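Local coordinates for malate dehydrogenase (PDB 3FI9), which probably catalyses the NAD-dependent interconversion of malate and oxaloacetate, at residues G100-A105 with G133-I138; C263-P268 with I273-E278; N292-E297 with A301-S306; L313-I318 with P324-W329. All blocks are in the same frame, centred on the assembly; numbering follows the deposited sequence.

Interaction 1: G100-A105 with G133-I138; sequences GNAEIA and GLVTLI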
# COMPACT_ATOMS: atom_id res chain seq x y z
N GLY A 100 -7.23 -2.13 -28.88
CA GLY A 100 -8.07 -1.92 -27.72
C GLY A 100 -7.46 -0.92 -26.76
O GLY A 100 -8.13 0.02 -26.30
N ASN A 101 -6.18 -1.08 -26.46
CA ASN A 101 -5.53 -0.12 -25.54
C ASN A 101 -5.28 1.24 -26.18
O ASN A 101 -5.36 2.29 -25.50
CB ASN A 101 -4.21 -0.69 -25.00
CG ASN A 101 -4.44 -1.76 -24.00
OD1 ASN A 101 -4.98 -1.50 -22.93
ND2 ASN A 101 -4.07 -2.99 -24.35
N ALA A 102 -4.97 1.25 -27.47
CA ALA A 102 -4.82 2.54 -28.15
C ALA A 102 -6.14 3.31 -28.11
O ALA A 102 -6.14 4.55 -27.91
CB ALA A 102 -4.33 2.38 -29.57
N GLU A 103 -7.25 2.60 -28.32
CA GLU A 103 -8.59 3.23 -28.28
C GLU A 103 -8.96 3.74 -26.88
O GLU A 103 -9.57 4.79 -26.75
CB GLU A 103 -9.71 2.27 -28.71
CG GLU A 103 -9.61 1.71 -30.14
CD GLU A 103 -9.82 2.75 -31.22
OE1 GLU A 103 -9.83 3.95 -30.91
OE2 GLU A 103 -9.97 2.35 -32.40
N ILE A 104 -8.63 3.00 -25.83
CA ILE A 104 -8.97 3.53 -24.50
C ILE A 104 -8.10 4.74 -24.22
O ILE A 104 -8.55 5.70 -23.62
CB ILE A 104 -8.80 2.52 -23.35
CG1 ILE A 104 -9.58 1.26 -23.66
CG2 ILE A 104 -9.41 3.10 -22.07
CD1 ILE A 104 -9.04 0.03 -22.87
N ALA A 105 -6.86 4.70 -24.70
CA ALA A 105 -5.96 5.85 -24.53
C ALA A 105 -6.50 7.05 -25.30
O ALA A 105 -6.45 8.17 -24.82
CB ALA A 105 -4.54 5.52 -25.01
N GLY A 133 0.72 6.19 -23.94
CA GLY A 133 1.13 7.50 -23.57
C GLY A 133 1.13 8.47 -24.74
O GLY A 133 0.73 9.64 -24.57
N LEU A 134 1.57 8.04 -25.92
CA LEU A 134 1.64 9.00 -27.07
C LEU A 134 0.23 9.36 -27.57
O LEU A 134 -0.08 10.51 -27.90
CB LEU A 134 2.48 8.40 -28.21
CG LEU A 134 2.57 9.12 -29.55
CD1 LEU A 134 3.21 10.47 -29.36
CD2 LEU A 134 3.41 8.29 -30.56
N VAL A 135 -0.64 8.36 -27.61
CA VAL A 135 -2.02 8.58 -28.05
C VAL A 135 -2.72 9.49 -27.06
O VAL A 135 -3.42 10.43 -27.45
CB VAL A 135 -2.79 7.25 -28.11
CG1 VAL A 135 -4.29 7.52 -28.25
CG2 VAL A 135 -2.27 6.37 -29.27
N THR A 136 -2.54 9.23 -25.77
CA THR A 136 -3.16 10.15 -24.81
C THR A 136 -2.69 11.58 -24.99
O THR A 136 -3.52 12.50 -24.96
CB THR A 136 -2.97 9.70 -23.34
OG1 THR A 136 -3.67 8.49 -23.12
CG2 THR A 136 -3.54 10.73 -22.37
N LEU A 137 -1.37 11.80 -25.10
CA LEU A 137 -0.83 13.13 -25.34
C LEU A 137 -1.49 13.81 -26.55
O LEU A 137 -1.95 14.95 -26.47
CB LEU A 137 0.70 13.04 -25.57
CG LEU A 137 1.45 14.33 -25.83
CD1 LEU A 137 1.10 15.43 -24.81
CD2 LEU A 137 3.00 14.13 -26.00
N ILE A 138 -1.54 13.09 -27.66
CA ILE A 138 -2.07 13.64 -28.90
C ILE A 138 -3.55 14.05 -28.80
O ILE A 138 -3.91 15.21 -29.08
CB ILE A 138 -1.86 12.66 -30.05
CG1 ILE A 138 -0.36 12.57 -30.35
CG2 ILE A 138 -2.64 13.13 -31.27
CD1 ILE A 138 -0.02 11.42 -31.30
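A105 meets V135 and T136 at the point where two helices run side by side. The CB of A105 points at helix 129-140 and lies against two side chains at once. It is 3.8 Å from CG1 of V135 and 3.6 Å from OG1 of T136. The CA atoms of A105 and T136 are 5.1 Å apart. This is close for two helices, consistent with the small side chain of A105.

V135 fills the other half of the contact. Its CG1 stands anti to the backbone N (chi1 167°) and points across to the facing helix. There it rests on backbone as much as on side chain: CG1 is 3.5 Å from O of A102 and 3.7 Å from C of A105. The second branch, CG2, comes only loosely near CB of A102, at 4.5 Å.

The segment axes approach to 8.5 Å and run in the same general direction, crossing at -29°. Both helices belong to the Rossmann-type NAD-binding domain, where parallel strands alternate with helices; helix 94-115 precedes strand 121-124 and helix 129-140 follows it. N101, on the same helix turn as A102, is predicted to bind NAD. A105 also lies near F126, another predicted NAD contact.

The one polar side chain in the contact is T136. OG1 of T136 is hydrogen-bonded to O of T132 on its own helix and lies 3.3 Å from O of A105. I322 and V317 pack against A102 from the C-terminal part of the chain.

Interaction 2: C263-P268 with I273-E278; sequences CYVNVP and IMMAME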
# COMPACT_ATOMS: atom_id res chain seq x y z
N CYS A 263 8.61 9.81 -21.86
CA CYS A 263 8.22 11.10 -22.25
C CYS A 263 8.38 11.28 -23.75
O CYS A 263 9.00 10.44 -24.42
CB CYS A 263 9.03 12.17 -21.49
SG CYS A 263 10.70 12.30 -22.09
N TYR A 264 7.77 12.35 -24.28
CA TYR A 264 7.79 12.63 -25.71
C TYR A 264 9.21 13.07 -26.09
O TYR A 264 9.81 13.90 -25.41
CB TYR A 264 6.85 13.81 -26.06
CG TYR A 264 6.74 13.97 -27.57
CD1 TYR A 264 6.31 12.91 -28.37
CD2 TYR A 264 7.04 15.17 -28.16
CE1 TYR A 264 6.23 13.06 -29.79
CE2 TYR A 264 6.94 15.35 -29.53
CZ TYR A 264 6.54 14.29 -30.33
OH TYR A 264 6.47 14.52 -31.68
N VAL A 265 9.70 12.51 -27.20
CA VAL A 265 11.04 12.80 -27.73
C VAL A 265 10.86 13.11 -29.21
O VAL A 265 10.20 12.37 -29.94
CB VAL A 265 11.98 11.55 -27.63
CG1 VAL A 265 13.30 11.84 -28.31
CG2 VAL A 265 12.20 11.16 -26.13
N ASN A 266 11.44 14.19 -29.70
CA ASN A 266 11.39 14.38 -31.15
C ASN A 266 12.65 15.12 -31.55
O ASN A 266 12.62 16.32 -31.62
CB ASN A 266 10.17 15.20 -31.58
CG ASN A 266 10.07 15.38 -33.11
OD1 ASN A 266 10.42 14.49 -33.87
ND2 ASN A 266 9.59 16.53 -33.53
N VAL A 267 13.73 14.40 -31.81
CA VAL A 267 15.01 15.02 -32.16
C VAL A 267 15.63 14.24 -33.30
O VAL A 267 15.22 13.12 -33.60
CB VAL A 267 15.96 15.04 -30.97
CG1 VAL A 267 15.31 15.76 -29.78
CG2 VAL A 267 16.33 13.59 -30.58
N PRO A 268 16.64 14.83 -33.96
CA PRO A 268 17.20 14.06 -35.07
C PRO A 268 17.62 12.66 -34.60
O PRO A 268 18.22 12.54 -33.55
CB PRO A 268 18.45 14.89 -35.45
CG PRO A 268 18.05 16.31 -35.08
CD PRO A 268 17.26 16.16 -33.80
N ILE A 273 8.20 10.27 -31.05
CA ILE A 273 8.07 9.02 -30.31
C ILE A 273 7.92 9.27 -28.84
O ILE A 273 8.20 10.39 -28.36
CB ILE A 273 9.34 8.12 -30.57
CG1 ILE A 273 9.05 6.67 -30.27
CG2 ILE A 273 10.57 8.67 -29.80
CD1 ILE A 273 8.13 6.01 -31.35
N MET A 274 7.49 8.26 -28.09
CA MET A 274 7.59 8.33 -26.59
C MET A 274 8.54 7.22 -26.17
O MET A 274 8.32 6.06 -26.57
CB MET A 274 6.25 8.01 -25.93
CG MET A 274 5.07 8.83 -26.38
SD MET A 274 4.94 10.33 -25.34
CE MET A 274 4.72 9.50 -23.75
N MET A 275 9.54 7.55 -25.37
CA MET A 275 10.58 6.61 -24.92
C MET A 275 10.89 6.87 -23.46
O MET A 275 10.78 8.00 -23.03
CB MET A 275 11.90 6.85 -25.69
CG MET A 275 11.97 6.15 -27.01
SD MET A 275 13.64 6.16 -27.67
CE MET A 275 13.98 7.86 -27.66
N ALA A 276 11.35 5.83 -22.74
CA ALA A 276 11.99 5.98 -21.43
C ALA A 276 13.28 6.76 -21.63
O ALA A 276 14.10 6.40 -22.49
CB ALA A 276 12.31 4.58 -20.78
N MET A 277 13.44 7.84 -20.87
CA MET A 277 14.52 8.79 -21.05
C MET A 277 15.10 9.21 -19.71
O MET A 277 14.54 8.90 -18.66
CB MET A 277 14.01 10.02 -21.81
CG MET A 277 13.79 9.80 -23.32
SD MET A 277 15.36 10.03 -24.30
CE MET A 277 16.19 8.53 -23.94
N GLU A 278 16.20 9.94 -19.74
CA GLU A 278 16.72 10.55 -18.51
C GLU A 278 15.97 11.83 -18.22
O GLU A 278 16.33 12.92 -18.69
CB GLU A 278 18.22 10.80 -18.60
CG GLU A 278 18.87 11.28 -17.30
CD GLU A 278 18.79 10.27 -16.17
OE1 GLU A 278 18.63 9.06 -16.42
OE2 GLU A 278 18.91 10.68 -15.00
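V265 and I273 form the tighter end of this antiparallel strand pair. V265 N bonds to O of I273 at 2.8 Å, the shortest of the four backbone bonds, and the return bond from I273 N to O of V265 is 3.1 Å. C263 and M275 make the second hydrogen-bonded pair, with both N-to-O bonds at 3.1 Å. Between them Y264 and M274 form the non-hydrogen-bonded pair.

One face carries C263, V265, I273 and M275, and M277 folds in beside them. CG2 of V265 meets CG of M277 tip to tip at 3.5 Å. The M277 chain bends at chi2 and chi3, which keeps its SD against the same V265 methyl. L303 and L310 of helix 297-319 cover this side.

Y264 and M274 share the other face, covered by L134 and L137 of helix 129-140, though Y264 stays partly exposed. SD of M274 lies 3.6 Å from N of Y264, near the plane of its ring at the edge. CD1 of Y264 comes within 3.2 Å of O of I273.

The loose side is at N266-P268. Beyond V265 the strands part, and exposed N266 turns its OD1 to N of H272 in the connecting turn.

The segments cross at 115°, so they are strongly twisted. They form a beta hairpin at one end of the mixed sheet, where the C-terminal domain adds antiparallel strands beside the parallel strands of the Rossmann fold.

Interaction 3: N292-E297 with A301-S306; sequences NQLGNE and AALKES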
# COMPACT_ATOMS: atom_id res chain seq x y z
N ASN A 292 22.06 12.96 -27.25
CA ASN A 292 23.33 12.79 -27.92
C ASN A 292 24.47 12.69 -26.94
O ASN A 292 25.56 12.28 -27.31
CB ASN A 292 23.58 13.89 -28.96
CG ASN A 292 22.64 13.79 -30.13
OD1 ASN A 292 22.34 12.69 -30.61
ND2 ASN A 292 22.17 14.94 -30.60
N GLN A 293 24.22 13.05 -25.68
CA GLN A 293 25.25 12.94 -24.66
C GLN A 293 24.98 11.79 -23.69
O GLN A 293 25.68 11.64 -22.68
CB GLN A 293 25.39 14.23 -23.86
CG GLN A 293 24.89 14.09 -22.42
CD GLN A 293 24.66 15.41 -21.72
OE1 GLN A 293 25.47 16.35 -21.81
NE2 GLN A 293 23.54 15.50 -20.99
N LEU A 294 23.96 10.97 -23.97
CA LEU A 294 23.65 9.85 -23.08
C LEU A 294 24.60 8.69 -23.28
O LEU A 294 24.78 8.20 -24.40
CB LEU A 294 22.24 9.31 -23.29
CG LEU A 294 20.98 9.84 -22.64
CD1 LEU A 294 19.88 8.82 -22.96
CD2 LEU A 294 21.10 10.13 -21.11
N GLY A 295 25.17 8.20 -22.18
CA GLY A 295 26.04 7.02 -22.24
C GLY A 295 27.16 7.17 -23.27
O GLY A 295 27.67 8.27 -23.49
N ASN A 296 27.53 6.05 -23.89
CA ASN A 296 28.52 6.07 -24.97
C ASN A 296 27.93 5.72 -26.32
O ASN A 296 26.74 5.47 -26.46
CB ASN A 296 29.66 5.10 -24.67
CG ASN A 296 29.19 3.65 -24.42
OD1 ASN A 296 28.34 3.11 -25.13
ND2 ASN A 296 29.81 3.01 -23.45
N GLU A 297 28.79 5.66 -27.33
CA GLU A 297 28.27 5.45 -28.68
C GLU A 297 27.58 4.12 -28.85
O GLU A 297 26.54 4.04 -29.51
CB GLU A 297 29.37 5.59 -29.73
CG GLU A 297 28.85 5.47 -31.17
CD GLU A 297 29.94 5.91 -32.15
OE1 GLU A 297 31.10 6.07 -31.71
OE2 GLU A 297 29.65 6.07 -33.33
N ALA A 301 23.60 3.33 -29.81
CA ALA A 301 23.18 2.45 -30.94
C ALA A 301 22.15 1.42 -30.49
O ALA A 301 21.25 1.02 -31.25
CB ALA A 301 24.41 1.78 -31.59
N ALA A 302 22.30 0.94 -29.26
CA ALA A 302 21.32 0.02 -28.72
C ALA A 302 19.98 0.76 -28.55
O ALA A 302 18.92 0.20 -28.84
CB ALA A 302 21.81 -0.55 -27.35
N LEU A 303 20.06 2.00 -28.09
CA LEU A 303 18.90 2.89 -27.94
C LEU A 303 18.20 3.13 -29.30
O LEU A 303 16.97 3.13 -29.40
CB LEU A 303 19.31 4.22 -27.31
CG LEU A 303 18.17 5.21 -26.97
CD1 LEU A 303 17.19 4.57 -26.00
CD2 LEU A 303 18.67 6.53 -26.39
N LYS A 304 18.99 3.31 -30.35
CA LYS A 304 18.46 3.46 -31.71
C LYS A 304 17.71 2.20 -32.15
O LYS A 304 16.63 2.27 -32.74
CB LYS A 304 19.60 3.80 -32.68
CG LYS A 304 19.20 3.96 -34.15
CD LYS A 304 18.01 4.92 -34.30
CE LYS A 304 17.78 5.28 -35.79
NZ LYS A 304 16.69 6.28 -36.00
N GLU A 305 18.27 1.02 -31.83
CA GLU A 305 17.60 -0.25 -32.07
C GLU A 305 16.21 -0.31 -31.41
O GLU A 305 15.22 -0.71 -32.02
CB GLU A 305 18.43 -1.37 -31.44
CG GLU A 305 19.57 -1.87 -32.25
CD GLU A 305 19.16 -3.04 -33.13
OE1 GLU A 305 18.77 -2.79 -34.29
OE2 GLU A 305 19.26 -4.21 -32.67
N SER A 306 16.16 0.02 -30.12
CA SER A 306 14.90 0.10 -29.38
C SER A 306 13.97 1.15 -30.05
O SER A 306 12.75 0.89 -30.31
CB SER A 306 15.22 0.47 -27.91
OG SER A 306 14.06 0.60 -27.14
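L294 and L303 supply the apolar contact. CD1 of L294 meets CD2 of L303 at 4.3 Å, a loose touch between methyl groups. Both side chains are buried, and M277 and Y179 touch both of them. The CA atoms of the two leucines stay 9.7 Å apart, so it is the branched ends that bridge the gap. L303 reaches out with CG anti to the backbone N (chi1 -175°).

The polar contact is backbone alone. N of A301 donates to O of E297 at 3.0 Å, with an N-H...O angle of 145°. This i to i+4 bond belongs to the first turn of helix 297-319, the long helix near the end of the C-terminal domain. N296 takes the N-cap position: its OD1 accepts from N of E299. G295 just before it has positive phi, where the chain turns from the loop into the helix.

On the exposed side CB of A301 lies 3.7 Å from O of E297. E297 and A301 have more surface covered than the leucines. The first side-chain bond of E297 points away from the 301-306 segment, and the residue is exposed. O of L294 accepts from NH1 of R300, which ties the loop to the first turn.

Interaction 4: L313-I318 with P324-W329; sequences LRDEVI and PAIADW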
# COMPACT_ATOMS: atom_id res chain seq x y z
N LEU A 313 5.87 0.21 -34.18
CA LEU A 313 4.58 0.07 -33.49
C LEU A 313 3.74 1.36 -33.65
O LEU A 313 2.54 1.30 -33.88
CB LEU A 313 4.78 -0.24 -31.99
CG LEU A 313 3.59 -0.90 -31.30
CD1 LEU A 313 3.29 -2.26 -31.97
CD2 LEU A 313 3.82 -1.08 -29.81
N ARG A 314 4.39 2.51 -33.51
CA ARG A 314 3.72 3.78 -33.74
C ARG A 314 3.07 3.79 -35.13
O ARG A 314 1.92 4.19 -35.26
CB ARG A 314 4.71 4.93 -33.66
CG ARG A 314 4.14 6.30 -34.02
CD ARG A 314 5.31 7.23 -34.44
NE ARG A 314 5.99 6.73 -35.65
CZ ARG A 314 7.24 7.04 -35.98
NH1 ARG A 314 7.93 7.85 -35.22
NH2 ARG A 314 7.80 6.55 -37.09
N ASP A 315 3.79 3.32 -36.14
CA ASP A 315 3.26 3.35 -37.51
C ASP A 315 2.07 2.38 -37.73
O ASP A 315 1.15 2.70 -38.49
CB ASP A 315 4.37 3.09 -38.54
CG ASP A 315 5.41 4.22 -38.60
OD1 ASP A 315 5.13 5.39 -38.20
OD2 ASP A 315 6.52 3.91 -39.09
N GLU A 316 2.06 1.23 -37.06
CA GLU A 316 0.87 0.40 -37.01
C GLU A 316 -0.37 1.17 -36.54
O GLU A 316 -1.45 1.08 -37.13
CB GLU A 316 1.04 -0.78 -36.06
CG GLU A 316 1.67 -2.02 -36.64
CD GLU A 316 1.54 -3.21 -35.70
OE1 GLU A 316 2.59 -3.69 -35.25
OE2 GLU A 316 0.39 -3.66 -35.43
N VAL A 317 -0.22 1.89 -35.43
CA VAL A 317 -1.35 2.61 -34.87
C VAL A 317 -1.77 3.83 -35.72
O VAL A 317 -2.93 4.26 -35.70
CB VAL A 317 -1.07 2.94 -33.38
CG1 VAL A 317 -2.26 3.71 -32.72
CG2 VAL A 317 -0.78 1.63 -32.61
N ILE A 318 -0.82 4.42 -36.44
CA ILE A 318 -1.17 5.42 -37.46
C ILE A 318 -2.01 4.71 -38.53
O ILE A 318 -3.02 5.25 -39.00
CB ILE A 318 0.12 6.11 -38.08
CG1 ILE A 318 0.83 6.95 -37.02
CG2 ILE A 318 -0.20 7.03 -39.30
CD1 ILE A 318 2.27 7.39 -37.42
N PRO A 324 -2.87 10.31 -35.81
CA PRO A 324 -2.87 10.97 -37.13
C PRO A 324 -1.53 10.82 -37.83
O PRO A 324 -0.52 10.52 -37.17
CB PRO A 324 -3.09 12.44 -36.78
CG PRO A 324 -3.47 12.48 -35.32
CD PRO A 324 -2.80 11.28 -34.71
N ALA A 325 -1.53 11.00 -39.15
CA ALA A 325 -0.28 11.11 -39.92
C ALA A 325 0.70 12.01 -39.21
O ALA A 325 0.37 13.09 -38.72
CB ALA A 325 -0.55 11.67 -41.33
N ILE A 326 1.96 11.59 -39.19
CA ILE A 326 2.93 12.42 -38.47
C ILE A 326 2.92 13.85 -39.03
O ILE A 326 2.98 14.82 -38.28
CB ILE A 326 4.32 11.78 -38.51
CG1 ILE A 326 4.40 10.67 -37.46
CG2 ILE A 326 5.40 12.81 -38.29
CD1 ILE A 326 5.56 9.73 -37.70
N ALA A 327 2.77 13.96 -40.35
CA ALA A 327 2.79 15.26 -41.01
C ALA A 327 1.70 16.20 -40.51
O ALA A 327 1.79 17.43 -40.67
CB ALA A 327 2.66 15.05 -42.51
N ASP A 328 0.67 15.63 -39.88
CA ASP A 328 -0.47 16.38 -39.40
C ASP A 328 -0.38 16.79 -37.91
O ASP A 328 -1.22 17.55 -37.43
CB ASP A 328 -1.77 15.62 -39.71
CG ASP A 328 -2.06 15.56 -41.22
OD1 ASP A 328 -1.66 16.49 -41.94
OD2 ASP A 328 -2.70 14.60 -41.69
N TRP A 329 0.62 16.29 -37.18
CA TRP A 329 0.69 16.58 -35.74
C TRP A 329 0.77 18.09 -35.50
O TRP A 329 1.50 18.80 -36.22
CB TRP A 329 1.88 15.86 -35.09
CG TRP A 329 1.74 14.35 -35.04
CD1 TRP A 329 0.82 13.59 -35.68
CD2 TRP A 329 2.60 13.44 -34.33
NE1 TRP A 329 1.02 12.25 -35.38
CE2 TRP A 329 2.12 12.14 -34.57
CE3 TRP A 329 3.72 13.61 -33.52
CZ2 TRP A 329 2.73 11.01 -34.02
CZ3 TRP A 329 4.32 12.48 -32.97
CH2 TRP A 329 3.82 11.21 -33.22
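I326 and I318 make the apolar part of the contact. CD1 of I318 lies 3.9 Å from CG1 of I326, and the two side chains cross at about a right angle. I318 also leans on the backbone of the C-terminal tail. Its CG1 is 3.8 Å from O of P324, and its CG2 is 4.1 Å from CA of A325. I318 has the most surface buried here, with I326 next.

The second kind of contact is a methyl over a flat cation. CD1 of I326 sits over the centre of one face of the R314 guanidinium, 3.6 Å from CZ. R314 reaches this place with CG anti to the backbone N (chi1 175°) and a bend at chi3. W329 adds a looser touch, its CH2 being 4.4 Å from CD of R314. CG1 of I326 also lies over one face of the W329 ring, offset toward the rim.

None of the polar bonds links the two segments. NE and NH2 of R314 grip D315 side-on, both to OD1, with NE at 3.0 Å. The two nitrogens come from the same face of the carboxylate plane. NH1 of R314 bonds instead to O of H272. In the tail, NE1 of W329 donates to O of P324 at 2.9 Å, from above the carbonyl plane.

The guanidinium is thus bonded by D315 at its edge and by O of H272 through NH1, which should limit its rotation and keep a flat face presented to I326. The tail is joined to helix 297-319 here by van der Waals contact, while the polar bonds probably help to hold each partner's shape.

Overall arrangement
Interactions 1 and 2 are buried, interaction 3 is partly buried, and interaction 4 lies at the surface. Their chemistry follows: small helix side chains in interaction 1, paired strand backbones with methionines in interaction 2, one helical bond and a leucine pair in interaction 3, and an isoleucine methyl over the face of a salt-bridged arginine in interaction 4. Interactions 3 and 4 use opposite ends of helix 297-319 and do not touch; their centres are about 24 Å apart. Interaction 2 touches all the others. M274 packs on L134 of interaction 1, M277 on L294 and L303 of interaction 3, and Y264 on W329 of interaction 4. I138 and W329 join interactions 1 and 4.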